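Local coordinates for ApeI dehydratase-like domain-containing protein (Pectobacterium atrosepticum, PDB 3ESI) that is of unknown function but has an ApeI dehydratase-like hotdog domain, probably akin to dehydratases that act on acyl thioesters, at residues 11-15 and 16-20. Residues are numbered along the deposited sequence; the frame is centred on the assembly and turned at random.
Sequences VKKTD and ETSQV
Q19 lays its side chain against K12 and T14, the residues facing it where the chain doubles back on itself. CG stands opposite the carbonyl carbon (chi1 -61°) and the chain then bends at chi2, which turns the amide toward the facing arm. It reaches both residues: OE1 of Q19 is 4.1 Å from K12 CE, and NE2 of Q19 sits 3.5 Å from the methyl CG2 of T14, whose side chain runs at about a right angle to that of Q19. The backbone of Q19 takes part too, its O accepting the K12 N-H over 3.0 Å. V11 CA lies 3.2 Å from Q19 O, so the carbonyl takes one hydrogen bond and a weaker CA-H...O contact.

Nearer the turn, T14 N donates to T17 O at 3.2 Å, and the hydroxyl T17 OG1 donates to T14 OG1 over 2.8 Å. Each threonine holds its oxygen between the backbone N and the carbonyl carbon, which brings the two hydroxyls together across the hairpin. At the tip the acidic side chains of D15 and E16 run alongside one another, their carboxylate planes inclined by 27°. D15 OD2 and E16 OE1 are 4.4 Å apart, a like-charge proximity that exposure to solvent would probably soften.

This surface hairpin joins strand 4-8 to strand 17-25 of the antiparallel hotdog sheet. S18 and V20 bond through their backbones to W90 and L88 of strand 83-91, Q19 touches I89, and V11 reaches V59 at the end of helix 45-59.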
ATOM      1  N   VAL A  11      -8.887  20.056  28.587  1.00 50.91           N
ATOM      2  CA  VAL A  11      -8.199  18.922  29.174  1.00 52.53           C
ATOM      3  C   VAL A  11      -8.836  18.520  30.501  1.00 54.56           C
ATOM      4  O   VAL A  11      -9.063  19.365  31.370  1.00 54.02           O
ATOM      5  CB  VAL A  11      -6.718  19.242  29.435  1.00 52.18           C
ATOM      6  CG1 VAL A  11      -6.031  18.035  30.049  1.00 50.69           C
ATOM      7  CG2 VAL A  11      -6.036  19.663  28.139  1.00 50.84           C
ATOM      8  N   LYS A  12      -9.124  17.230  30.642  1.00 56.82           N
ATOM      9  CA  LYS A  12      -9.713  16.678  31.858  1.00 59.48           C
ATOM     10  C   LYS A  12      -8.634  16.015  32.705  1.00 61.02           C
ATOM     11  O   LYS A  12      -8.388  14.820  32.564  1.00 61.42           O
ATOM     12  CB  LYS A  12     -10.764  15.625  31.513  1.00 58.99           C
ATOM     13  CG  LYS A  12     -12.040  16.175  30.922  1.00 60.82           C
ATOM     14  CD  LYS A  12     -12.958  15.054  30.426  1.00 63.21           C
ATOM     15  CE  LYS A  12     -13.202  13.970  31.485  1.00 64.25           C
ATOM     16  NZ  LYS A  12     -13.840  14.475  32.732  1.00 63.55           N
ATOM     17  N   LYS A  13      -7.991  16.780  33.583  1.00 62.40           N
ATOM     18  CA  LYS A  13      -6.949  16.219  34.439  1.00 64.28           C
ATOM     19  C   LYS A  13      -7.536  15.449  35.618  1.00 66.82           C
ATOM     20  O   LYS A  13      -8.472  15.910  36.264  1.00 67.07           O
ATOM     21  CB  LYS A  13      -6.043  17.315  35.010  1.00 63.34           C
ATOM     22  CG  LYS A  13      -5.316  18.205  34.014  1.00 62.67           C
ATOM     23  CD  LYS A  13      -4.121  18.856  34.710  1.00 62.27           C
ATOM     24  CE  LYS A  13      -3.518  20.002  33.916  1.00 62.45           C
ATOM     25  NZ  LYS A  13      -4.308  21.253  34.087  1.00 63.28           N
ATOM     26  N   THR A  14      -6.988  14.269  35.892  1.00 69.28           N
ATOM     27  CA  THR A  14      -7.420  13.478  37.037  1.00 71.58           C
ATOM     28  C   THR A  14      -6.148  13.330  37.871  1.00 73.83           C
ATOM     29  O   THR A  14      -5.362  14.278  37.977  1.00 73.95           O
ATOM     30  CB  THR A  14      -7.961  12.079  36.633  1.00 71.19           C
ATOM     31  OG1 THR A  14      -6.898  11.274  36.112  1.00 72.02           O
ATOM     32  CG2 THR A  14      -9.055  12.218  35.584  1.00 71.24           C
ATOM     33  N   ASP A  15      -5.923  12.159  38.448  1.00 76.32           N
ATOM     34  CA  ASP A  15      -4.726  11.965  39.252  1.00 78.51           C
ATOM     35  C   ASP A  15      -3.450  12.069  38.424  1.00 79.38           C
ATOM     36  O   ASP A  15      -2.685  13.026  38.570  1.00 79.33           O
ATOM     37  CB  ASP A  15      -4.783  10.614  39.956  1.00 79.77           C
ATOM     38  CG  ASP A  15      -5.938  10.524  40.922  1.00 81.55           C
ATOM     39  OD1 ASP A  15      -7.097  10.408  40.457  1.00 81.63           O
ATOM     40  OD2 ASP A  15      -5.681  10.587  42.145  1.00 82.60           O
ATOM     41  N   GLU A  16      -3.232  11.087  37.550  1.00 80.09           N
ATOM     42  CA  GLU A  16      -2.042  11.060  36.701  1.00 80.65           C
ATOM     43  C   GLU A  16      -2.375  11.098  35.210  1.00 78.95           C
ATOM     44  O   GLU A  16      -1.538  11.506  34.392  1.00 79.14           O
ATOM     45  CB  GLU A  16      -1.216   9.798  36.987  1.00 83.66           C
ATOM     46  CG  GLU A  16      -1.451   9.180  38.363  1.00 86.73           C
ATOM     47  CD  GLU A  16      -2.817   8.525  38.480  1.00 88.04           C
ATOM     48  OE1 GLU A  16      -3.138   8.000  39.569  1.00 89.14           O
ATOM     49  OE2 GLU A  16      -3.571   8.534  37.482  1.00 88.01           O
ATOM     50  N   THR A  17      -3.589  10.670  34.861  1.00 75.98           N
ATOM     51  CA  THR A  17      -4.024  10.638  33.464  1.00 72.56           C
ATOM     52  C   THR A  17      -4.725  11.907  32.996  1.00 69.87           C
ATOM     53  O   THR A  17      -5.632  12.401  33.661  1.00 69.61           O
ATOM     54  CB  THR A  17      -4.997   9.467  33.193  1.00 72.85           C
ATOM     55  OG1 THR A  17      -6.257   9.744  33.813  1.00 73.05           O
ATOM     56  CG2 THR A  17      -4.446   8.166  33.743  1.00 72.31           C
ATOM     57  N   SER A  18      -4.293  12.420  31.844  1.00 66.47           N
ATOM     58  CA  SER A  18      -4.883  13.603  31.229  1.00 63.31           C
ATOM     59  C   SER A  18      -5.708  13.145  30.031  1.00 62.50           C
ATOM     60  O   SER A  18      -5.467  12.075  29.479  1.00 63.46           O
ATOM     61  CB  SER A  18      -3.799  14.560  30.750  1.00 62.20           C
ATOM     62  OG  SER A  18      -3.137  15.156  31.840  1.00 61.46           O
ATOM     63  N   GLN A  19      -6.684  13.948  29.630  1.00 60.82           N
ATOM     64  CA  GLN A  19      -7.526  13.585  28.500  1.00 59.83           C
ATOM     65  C   GLN A  19      -7.924  14.794  27.671  1.00 58.11           C
ATOM     66  O   GLN A  19      -8.116  15.896  28.188  1.00 58.31           O
ATOM     67  CB  GLN A  19      -8.794  12.866  28.981  1.00 61.03           C
ATOM     68  CG  GLN A  19      -8.516  11.577  29.733  1.00 65.58           C
ATOM     69  CD  GLN A  19      -9.501  11.318  30.881  1.00 67.53           C
ATOM     70  OE1 GLN A  19     -10.628  10.862  30.663  1.00 68.45           O
ATOM     71  NE2 GLN A  19      -9.068  11.616  32.112  1.00 66.26           N
ATOM     72  N   VAL A  20      -8.028  14.576  26.369  1.00 55.09           N
ATOM     73  CA  VAL A  20      -8.439  15.615  25.449  1.00 51.92           C
ATOM     74  C   VAL A  20      -9.247  14.912  24.372  1.00 50.24           C
ATOM     75  O   VAL A  20      -8.877  13.833  23.901  1.00 49.74           O
ATOM     76  CB  VAL A  20      -7.233  16.354  24.815  1.00 52.35           C
ATOM     77  CG1 VAL A  20      -6.434  15.417  23.915  1.00 49.85           C
ATOM     78  CG2 VAL A  20      -7.733  17.560  24.036  1.00 51.57           C
TER